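Local coordinates for protein aminofutalosine deaminase (Helicobacter pylori, PDB 7LKK) that deaminates aminofutalosine in the menaquinone pathway, as a metal-dependent hydrolase of the amidohydrolase family with a bound iron ion, at residues 73-78 and 337-342; 298-303 and 343-348; 311-316 and 347-352. One frame throughout, in Å; residues are numbered along the deposited sequence.

In the fold
Helix 338-348 and the chain that leaves it carry one side of all three contacts, read from the first turn onward. In sequence 73-78 comes first, then 298-303 and 311-316, and the three partners 337-342, 343-348 and 347-352 follow. Contact 1 sets the helix start against strand 69-80, contact 2 sets its later turns against the start of helix 300-305, and contact 3 joins its outgoing chain to helix 313-318. The centres lie about 12 Å apart for contacts 1 and 2, about 10 Å for contacts 2 and 3, and about 18 Å for contacts 1 and 3. Helix and outgoing chain thus tie the first barrel strand to the segments after the seventh, while contacts 2 and 3 also reach the second subunit.

Contact 1 (73-78 and 337-342); sequences PAFINA and SLLDEL
F75 and L338 meet where the first strand of the amidohydrolase TIM barrel, 69-80, faces the start of helix 338-348. The closest touch is between F75 CB and L338 CD2, at 3.5 Å, and the two side chains pass obliquely. L338 gets there because its CG is anti to the backbone N (chi1 -168°), which sends the branched end to the strand; the same methyl CD2 also rests 3.7 Å from I76 O. Farther out on the ring, F75 CE2 meets L339 CD2 at 3.6 Å, these two side chains crossing at about a right angle. L342, one turn on from L338, adds a lighter touch of its CD1 on F75 CZ at 4.4 Å. The other methyl of L338, CD1, runs past the amide of N77, 4.2 Å from OD1.

No hydrogen bond crosses between the two segments; the hold is apolar, and all the touching residues are buried. The axes of 75-78 and 338-342 come within 10.5 Å at an angle of 78°, so the helix lies across the strand and meets it with one face of its first turns. V130 of the neighbouring strand and A364 of helix 353-364 both pack on L338, and A364 also touches F75 and L342.

In the next shell, N77 gives its ND2 to Q125 OE1 and T327 OG1, which fixes the amide beside L338. The iron ligand H79 lies two residues further along the same strand, its side chain about 5 Å from that of N77 at the nearest atoms. At the helix start, S337 is the N-cap: its OG accepts from D340 N at 3.2 Å, with an N-H...O angle of 164°.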
loop_
_atom_site.group_PDB
_atom_site.type_symbol
_atom_site.label_atom_id
_atom_site.label_comp_id
_atom_site.label_asym_id
_atom_site.label_seq_id
_atom_site.Cartn_x
_atom_site.Cartn_y
_atom_site.Cartn_z
ATOM N N PRO A 73 2.687 13.409 18.363
ATOM C CA PRO A 73 1.768 14.496 18.005
ATOM C C PRO A 73 0.661 13.995 17.091
ATOM O O PRO A 73 0.858 13.081 16.288
ATOM C CB PRO A 73 2.668 15.506 17.284
ATOM C CG PRO A 73 4.049 15.158 17.687
ATOM C CD PRO A 73 4.061 13.685 17.910
ATOM N N ALA A 74 -0.513 14.608 17.220
ATOM C CA ALA A 74 -1.567 14.381 16.242
ATOM C C ALA A 74 -1.063 14.724 14.845
ATOM O O ALA A 74 -0.233 15.619 14.659
ATOM C CB ALA A 74 -2.806 15.212 16.578
ATOM N N PHE A 75 -1.564 13.993 13.855
ATOM C CA PHE A 75 -1.095 14.176 12.493
ATOM C C PHE A 75 -1.655 15.460 11.893
ATOM O O PHE A 75 -2.662 16.009 12.347
ATOM C CB PHE A 75 -1.501 12.993 11.616
ATOM C CG PHE A 75 -0.777 11.720 11.938
ATOM C CD1 PHE A 75 0.596 11.710 12.110
ATOM C CD2 PHE A 75 -1.474 10.529 12.059
ATOM C CE1 PHE A 75 1.262 10.536 12.404
ATOM C CE2 PHE A 75 -0.815 9.351 12.352
ATOM C CZ PHE A 75 0.556 9.355 12.526
ATOM N N ILE A 76 -0.976 15.937 10.855
ATOM C CA ILE A 76 -1.461 17.024 10.015
ATOM C C ILE A 76 -1.605 16.474 8.603
ATOM O O ILE A 76 -0.642 15.935 8.041
ATOM C CB ILE A 76 -0.522 18.239 10.040
ATOM C CG1 ILE A 76 -0.548 18.917 11.414
ATOM C CG2 ILE A 76 -0.915 19.234 8.956
ATOM C CD1 ILE A 76 0.503 18.407 12.375
ATOM N N ASN A 77 -2.804 16.589 8.040
ATOM C CA ASN A 77 -3.089 16.175 6.667
ATOM C C ASN A 77 -3.265 17.457 5.859
ATOM O O ASN A 77 -4.346 18.049 5.848
ATOM C CB ASN A 77 -4.326 15.281 6.606
ATOM C CG ASN A 77 -4.530 14.657 5.236
ATOM O OD1 ASN A 77 -3.691 14.797 4.347
ATOM N ND2 ASN A 77 -5.649 13.965 5.061
ATOM N N ALA A 78 -2.197 17.881 5.182
ATOM C CA ALA A 78 -2.102 19.237 4.654
ATOM C C ALA A 78 -2.843 19.449 3.342
ATOM O O ALA A 78 -2.889 20.590 2.867
ATOM C CB ALA A 78 -0.632 19.621 4.466
ATOM N N SER A 337 -7.457 7.606 5.522
ATOM C CA SER A 337 -6.571 7.355 6.649
ATOM C C SER A 337 -5.159 7.799 6.289
ATOM O O SER A 337 -4.580 7.304 5.316
ATOM C CB SER A 337 -6.589 5.875 7.017
ATOM O OG SER A 337 -5.468 5.538 7.816
ATOM N N LEU A 338 -4.607 8.742 7.058
ATOM C CA LEU A 338 -3.237 9.168 6.797
ATOM C C LEU A 338 -2.254 8.031 7.035
ATOM O O LEU A 338 -1.202 7.976 6.389
ATOM C CB LEU A 338 -2.876 10.381 7.656
ATOM C CG LEU A 338 -1.576 11.092 7.258
ATOM C CD1 LEU A 338 -1.607 11.508 5.795
ATOM C CD2 LEU A 338 -1.306 12.295 8.146
ATOM N N LEU A 339 -2.584 7.108 7.941
ATOM C CA LEU A 339 -1.721 5.952 8.168
ATOM C C LEU A 339 -1.655 5.060 6.932
ATOM O O LEU A 339 -0.585 4.541 6.593
ATOM C CB LEU A 339 -2.216 5.164 9.380
ATOM C CG LEU A 339 -2.063 5.881 10.725
ATOM C CD1 LEU A 339 -2.900 5.209 11.800
ATOM C CD2 LEU A 339 -0.604 5.936 11.137
ATOM N N ASP A 340 -2.787 4.874 6.248
ATOM C CA ASP A 340 -2.771 4.161 4.975
ATOM C C ASP A 340 -1.904 4.885 3.954
ATOM O O ASP A 340 -1.141 4.254 3.214
ATOM C CB ASP A 340 -4.196 4.000 4.438
ATOM C CG ASP A 340 -5.010 2.987 5.222
ATOM O OD1 ASP A 340 -4.441 2.303 6.094
ATOM O OD2 ASP A 340 -6.227 2.877 4.961
ATOM N N GLU A 341 -2.004 6.217 3.909
ATOM C CA GLU A 341 -1.201 6.996 2.971
ATOM C C GLU A 341 0.284 6.868 3.276
ATOM O O GLU A 341 1.112 6.812 2.359
ATOM C CB GLU A 341 -1.625 8.465 3.012
ATOM C CG GLU A 341 -1.178 9.277 1.809
ATOM C CD GLU A 341 -1.884 8.862 0.536
ATOM O OE1 GLU A 341 -3.022 8.353 0.622
ATOM O OE2 GLU A 341 -1.302 9.041 -0.555
ATOM N N LEU A 342 0.642 6.825 4.562
ATOM C CA LEU A 342 2.047 6.702 4.933
ATOM C C LEU A 342 2.609 5.342 4.538
ATOM O O LEU A 342 3.762 5.245 4.105
ATOM C CB LEU A 342 2.214 6.946 6.433
ATOM C CG LEU A 342 1.889 8.377 6.873
ATOM C CD1 LEU A 342 1.966 8.520 8.389
ATOM C CD2 LEU A 342 2.809 9.373 6.180
#

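Contact 2 (298-303 and 343-348); sequences TCPFSN and RAFLLS
F345 holds its CG anti to the backbone N (chi1 -177°), and T298 does the same with OG1 (chi1 -172°), which leaves T298 CG2 pointing at the F345 ring, 4.0 Å from CE1. This is where the seventh strand of the amidohydrolase barrel, 294-298, gives way to helix 300-305, whose N-cap is C299. P300, the first helical residue, packs against the later turns of helix 338-348. Its CG touches F345 CB at 3.8 Å and comes in at the ring edge, near the ring plane, while its CB sits 3.8 Å from S348 OG. One residue on, F301 turns its own ring edge to the methyl of A344, CD2 to CB being 4.0 Å.

No hydrogen bond runs between the two segments, although E341 OE2, earlier on helix 338-348, accepts one from F301 N. The F345 side chain also packs on V325 and on L356, I359 and A360 of helix 353-364. The second subunit also reaches this contact: its L347 packs on A344, its L407 on F301, and its R304 NE bonds L346 O. S302 OG hydrogen-bonds D328 OD2, a second-shell bond to an iron ligand. The S348 hydroxyl beside P300 is satisfied within its own helix: S348 OG donates to A344 O at 2.7 Å from 43° above the carbonyl plane.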
loop_
_atom_site.group_PDB
_atom_site.type_symbol
_atom_site.label_atom_id
_atom_site.label_comp_id
_atom_site.label_asym_id
_atom_site.label_seq_id
_atom_site.Cartn_x
_atom_site.Cartn_y
_atom_site.Cartn_z
ATOM N N THR A 298 3.298 15.978 -0.917
ATOM C CA THR A 298 3.325 14.787 -1.752
ATOM C C THR A 298 2.148 13.879 -1.414
ATOM O O THR A 298 1.803 13.697 -0.243
ATOM C CB THR A 298 4.660 14.038 -1.607
ATOM O OG1 THR A 298 4.724 12.979 -2.568
ATOM C CG2 THR A 298 4.838 13.476 -0.197
ATOM N N CYS A 299 1.520 13.330 -2.452
ATOM C CA CYS A 299 0.354 12.458 -2.312
ATOM C C CYS A 299 0.645 11.166 -3.060
ATOM O O CYS A 299 0.332 11.042 -4.254
ATOM C CB CYS A 299 -0.909 13.139 -2.836
ATOM S SG CYS A 299 -1.224 14.787 -2.137
ATOM N N PRO A 300 1.243 10.171 -2.392
ATOM C CA PRO A 300 1.726 8.981 -3.120
ATOM C C PRO A 300 0.641 8.190 -3.836
ATOM O O PRO A 300 0.856 7.762 -4.977
ATOM C CB PRO A 300 2.408 8.143 -2.023
ATOM C CG PRO A 300 1.956 8.716 -0.723
ATOM C CD PRO A 300 1.643 10.161 -0.973
ATOM N N PHE A 301 -0.510 7.954 -3.202
ATOM C CA PHE A 301 -1.524 7.124 -3.846
ATOM C C PHE A 301 -2.168 7.850 -5.022
ATOM O O PHE A 301 -2.384 7.254 -6.083
ATOM C CB PHE A 301 -2.586 6.690 -2.834
ATOM C CG PHE A 301 -3.209 5.357 -3.146
ATOM C CD1 PHE A 301 -4.289 5.266 -4.010
ATOM C CD2 PHE A 301 -2.709 4.194 -2.583
ATOM C CE1 PHE A 301 -4.863 4.042 -4.302
ATOM C CE2 PHE A 301 -3.278 2.964 -2.872
ATOM C CZ PHE A 301 -4.355 2.887 -3.733
ATOM N N SER A 302 -2.472 9.138 -4.854
ATOM C CA SER A 302 -3.011 9.922 -5.960
ATOM C C SER A 302 -2.040 9.970 -7.132
ATOM O O SER A 302 -2.448 9.830 -8.291
ATOM C CB SER A 302 -3.351 11.333 -5.481
ATOM O OG SER A 302 -3.651 12.182 -6.574
ATOM N N ASN A 303 -0.746 10.162 -6.849
ATOM C CA ASN A 303 0.252 10.194 -7.913
ATOM C C ASN A 303 0.286 8.877 -8.680
ATOM O O ASN A 303 0.468 8.868 -9.904
ATOM C CB ASN A 303 1.634 10.494 -7.335
ATOM C CG ASN A 303 1.760 11.908 -6.801
ATOM O OD1 ASN A 303 0.906 12.764 -7.041
ATOM N ND2 ASN A 303 2.837 12.160 -6.069
ATOM N N ARG A 343 1.808 4.282 4.671
ATOM C CA ARG A 343 2.258 2.969 4.217
ATOM C C ARG A 343 2.395 2.928 2.700
ATOM O O ARG A 343 3.328 2.310 2.174
ATOM C CB ARG A 343 1.300 1.883 4.706
ATOM C CG ARG A 343 1.477 1.533 6.177
ATOM C CD ARG A 343 0.565 0.396 6.595
ATOM N NE ARG A 343 -0.816 0.834 6.775
ATOM C CZ ARG A 343 -1.301 1.334 7.908
ATOM N NH1 ARG A 343 -0.516 1.466 8.971
ATOM N NH2 ARG A 343 -2.573 1.705 7.976
ATOM N N ALA A 344 1.478 3.578 1.978
ATOM C CA ALA A 344 1.646 3.702 0.534
ATOM C C ALA A 344 2.920 4.467 0.209
ATOM O O ALA A 344 3.639 4.125 -0.737
ATOM C CB ALA A 344 0.430 4.394 -0.087
ATOM N N PHE A 345 3.218 5.499 1.003
ATOM C CA PHE A 345 4.446 6.270 0.838
ATOM C C PHE A 345 5.677 5.381 0.983
ATOM O O PHE A 345 6.626 5.486 0.197
ATOM C CB PHE A 345 4.454 7.407 1.866
ATOM C CG PHE A 345 5.637 8.329 1.773
ATOM C CD1 PHE A 345 5.705 9.301 0.789
ATOM C CD2 PHE A 345 6.665 8.250 2.703
ATOM C CE1 PHE A 345 6.789 10.165 0.717
ATOM C CE2 PHE A 345 7.748 9.105 2.635
ATOM C CZ PHE A 345 7.810 10.064 1.642
ATOM N N LEU A 346 5.673 4.491 1.978
ATOM C CA LEU A 346 6.796 3.575 2.157
ATOM C C LEU A 346 6.964 2.664 0.948
ATOM O O LEU A 346 8.090 2.327 0.566
ATOM C CB LEU A 346 6.605 2.753 3.430
ATOM C CG LEU A 346 6.551 3.525 4.748
ATOM C CD1 LEU A 346 6.341 2.571 5.920
ATOM C CD2 LEU A 346 7.812 4.362 4.949
ATOM N N LEU A 347 5.853 2.260 0.327
ATOM C CA LEU A 347 5.910 1.373 -0.826
ATOM C C LEU A 347 6.298 2.092 -2.111
ATOM O O LEU A 347 6.746 1.437 -3.057
ATOM C CB LEU A 347 4.558 0.683 -1.023
ATOM C CG LEU A 347 4.112 -0.269 0.088
ATOM C CD1 LEU A 347 2.659 -0.664 -0.106
ATOM C CD2 LEU A 347 5.006 -1.499 0.127
ATOM N N SER A 348 6.158 3.415 -2.159
ATOM C CA SER A 348 6.317 4.178 -3.390
ATOM C C SER A 348 7.730 4.705 -3.605
ATOM O O SER A 348 7.991 5.312 -4.648
ATOM C CB SER A 348 5.334 5.356 -3.402
ATOM O OG SER A 348 3.997 4.902 -3.283
#

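Contact 3 (311-316 and 347-352); sequences LDLERV and LSHNMP
L313 lies over one face of the H349 ring, and this is the tight half of the contact. Its CD1 is 3.7 Å from the ring centroid and 18° off the normal, a CH-pi contact, and the two side chains cross at about a right angle. At the ring edge L311 O sits in plane, 3.0 Å from CE1. A water in the same plane ties the ring to the helix start: it is 2.7 Å from H349 ND1 and accepts from L313 N at 3.0 Å.

On the looser side E314 is partly exposed and N350 exposed, and water fills part of the contact. M351, extended from CB and bent only at chi3, brings CE to 3.8 Å from E314 OE2 and 4.1 Å from L313 CB. A second water can donate to E314 OE2 and N350 OD1, but other acceptors compete for its protons, so both bonds need not form at once. R304 of the second subunit bonds M351 O.

D312 is the N-cap of helix 313-318, its OD1 accepting from R315 N at 2.9 Å. The arrangement belongs to the amidohydrolase TIM barrel: the second of the two helices between its seventh and eighth strands meets the chain leaving the helix after the eighth.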
loop_
_atom_site.group_PDB
_atom_site.type_symbol
_atom_site.label_atom_id
_atom_site.label_comp_id
_atom_site.label_asym_id
_atom_site.label_seq_id
_atom_site.Cartn_x
_atom_site.Cartn_y
_atom_site.Cartn_z
ATOM N N LEU A 311 6.945 11.127 -6.779
ATOM C CA LEU A 311 7.866 12.228 -6.530
ATOM C C LEU A 311 9.265 11.696 -6.241
ATOM O O LEU A 311 9.444 10.804 -5.407
ATOM C CB LEU A 311 7.366 13.077 -5.359
ATOM C CG LEU A 311 8.203 14.296 -4.959
ATOM C CD1 LEU A 311 8.342 15.261 -6.119
ATOM C CD2 LEU A 311 7.596 14.993 -3.750
ATOM N N ASP A 312 10.260 12.247 -6.933
ATOM C CA ASP A 312 11.652 11.855 -6.727
ATOM C C ASP A 312 12.158 12.522 -5.453
ATOM O O ASP A 312 12.468 13.716 -5.443
ATOM C CB ASP A 312 12.499 12.239 -7.935
ATOM C CG ASP A 312 13.853 11.555 -7.940
ATOM O OD1 ASP A 312 14.588 11.667 -6.936
ATOM O OD2 ASP A 312 14.182 10.901 -8.950
ATOM N N LEU A 313 12.242 11.745 -4.367
ATOM C CA LEU A 313 12.654 12.309 -3.084
ATOM C C LEU A 313 14.111 12.750 -3.098
ATOM O O LEU A 313 14.469 13.720 -2.418
ATOM C CB LEU A 313 12.418 11.296 -1.964
ATOM C CG LEU A 313 10.955 10.993 -1.642
ATOM C CD1 LEU A 313 10.859 9.976 -0.523
ATOM C CD2 LEU A 313 10.206 12.269 -1.278
ATOM N N GLU A 314 14.964 12.052 -3.850
ATOM C CA GLU A 314 16.349 12.490 -3.986
ATOM C C GLU A 314 16.420 13.859 -4.647
ATOM O O GLU A 314 17.179 14.731 -4.210
ATOM C CB GLU A 314 17.152 11.466 -4.787
ATOM C CG GLU A 314 17.494 10.195 -4.022
ATOM C CD GLU A 314 16.311 9.254 -3.883
ATOM O OE1 GLU A 314 15.437 9.256 -4.777
ATOM O OE2 GLU A 314 16.260 8.506 -2.883
ATOM N N ARG A 315 15.627 14.067 -5.701
ATOM C CA ARG A 315 15.568 15.377 -6.342
ATOM C C ARG A 315 15.096 16.447 -5.368
ATOM O O ARG A 315 15.628 17.563 -5.354
ATOM C CB ARG A 315 14.648 15.315 -7.559
ATOM C CG ARG A 315 14.757 16.507 -8.488
ATOM C CD ARG A 315 13.709 16.414 -9.576
ATOM N NE ARG A 315 14.201 15.684 -10.737
ATOM C CZ ARG A 315 13.438 15.313 -11.759
ATOM N NH1 ARG A 315 12.143 15.597 -11.758
ATOM N NH2 ARG A 315 13.968 14.652 -12.779
ATOM N N VAL A 316 14.087 16.128 -4.555
ATOM C CA VAL A 316 13.596 17.080 -3.563
ATOM C C VAL A 316 14.708 17.447 -2.589
ATOM O O VAL A 316 14.880 18.617 -2.224
ATOM C CB VAL A 316 12.370 16.500 -2.833
ATOM C CG1 VAL A 316 12.033 17.332 -1.605
ATOM C CG2 VAL A 316 11.175 16.420 -3.781
ATOM N N LEU A 347 5.853 2.260 0.327
ATOM C CA LEU A 347 5.910 1.373 -0.826
ATOM C C LEU A 347 6.298 2.092 -2.111
ATOM O O LEU A 347 6.746 1.437 -3.057
ATOM C CB LEU A 347 4.558 0.683 -1.023
ATOM C CG LEU A 347 4.112 -0.269 0.088
ATOM C CD1 LEU A 347 2.659 -0.664 -0.106
ATOM C CD2 LEU A 347 5.006 -1.499 0.127
ATOM N N SER A 348 6.158 3.415 -2.159
ATOM C CA SER A 348 6.317 4.178 -3.390
ATOM C C SER A 348 7.730 4.705 -3.605
ATOM O O SER A 348 7.991 5.312 -4.648
ATOM C CB SER A 348 5.334 5.356 -3.402
ATOM O OG SER A 348 3.997 4.902 -3.283
ATOM N N HIS A 349 8.645 4.493 -2.661
ATOM C CA HIS A 349 9.999 5.017 -2.780
ATOM C C HIS A 349 11.002 3.965 -2.336
ATOM O O HIS A 349 10.774 3.256 -1.353
ATOM C CB HIS A 349 10.163 6.298 -1.955
ATOM C CG HIS A 349 9.133 7.341 -2.258
ATOM N ND1 HIS A 349 9.309 8.297 -3.234
ATOM C CD2 HIS A 349 7.912 7.571 -1.721
ATOM C CE1 HIS A 349 8.243 9.077 -3.280
ATOM N NE2 HIS A 349 7.380 8.657 -2.373
ATOM N N ASN A 350 12.118 3.876 -3.060
ATOM C CA ASN A 350 13.110 2.829 -2.849
ATOM C C ASN A 350 14.226 3.248 -1.900
ATOM O O ASN A 350 15.233 2.539 -1.793
ATOM C CB ASN A 350 13.698 2.387 -4.195
ATOM C CG ASN A 350 14.608 3.435 -4.813
ATOM O OD1 ASN A 350 14.533 4.620 -4.484
ATOM N ND2 ASN A 350 15.471 2.999 -5.724
ATOM N N MET A 351 14.070 4.380 -1.217
ATOM C CA MET A 351 15.010 4.791 -0.187
ATOM C C MET A 351 15.081 3.736 0.921
ATOM O O MET A 351 14.097 3.036 1.178
ATOM C CB MET A 351 14.579 6.139 0.389
ATOM C CG MET A 351 15.520 6.742 1.409
ATOM S SD MET A 351 14.877 8.290 2.055
ATOM C CE MET A 351 14.900 9.301 0.577
ATOM N N PRO A 352 16.258 3.572 1.568
ATOM C CA PRO A 352 16.341 2.703 2.753
ATOM C C PRO A 352 15.187 2.908 3.721
ATOM O O PRO A 352 14.888 4.038 4.123
ATOM C CB PRO A 352 17.683 3.102 3.372
ATOM C CG PRO A 352 18.527 3.433 2.180
ATOM C CD PRO A 352 17.595 4.014 1.128
HETATM O O HOH W 1 11.646 8.840 -4.364
HETATM O O HOH W 2 13.397 7.037 -3.127
#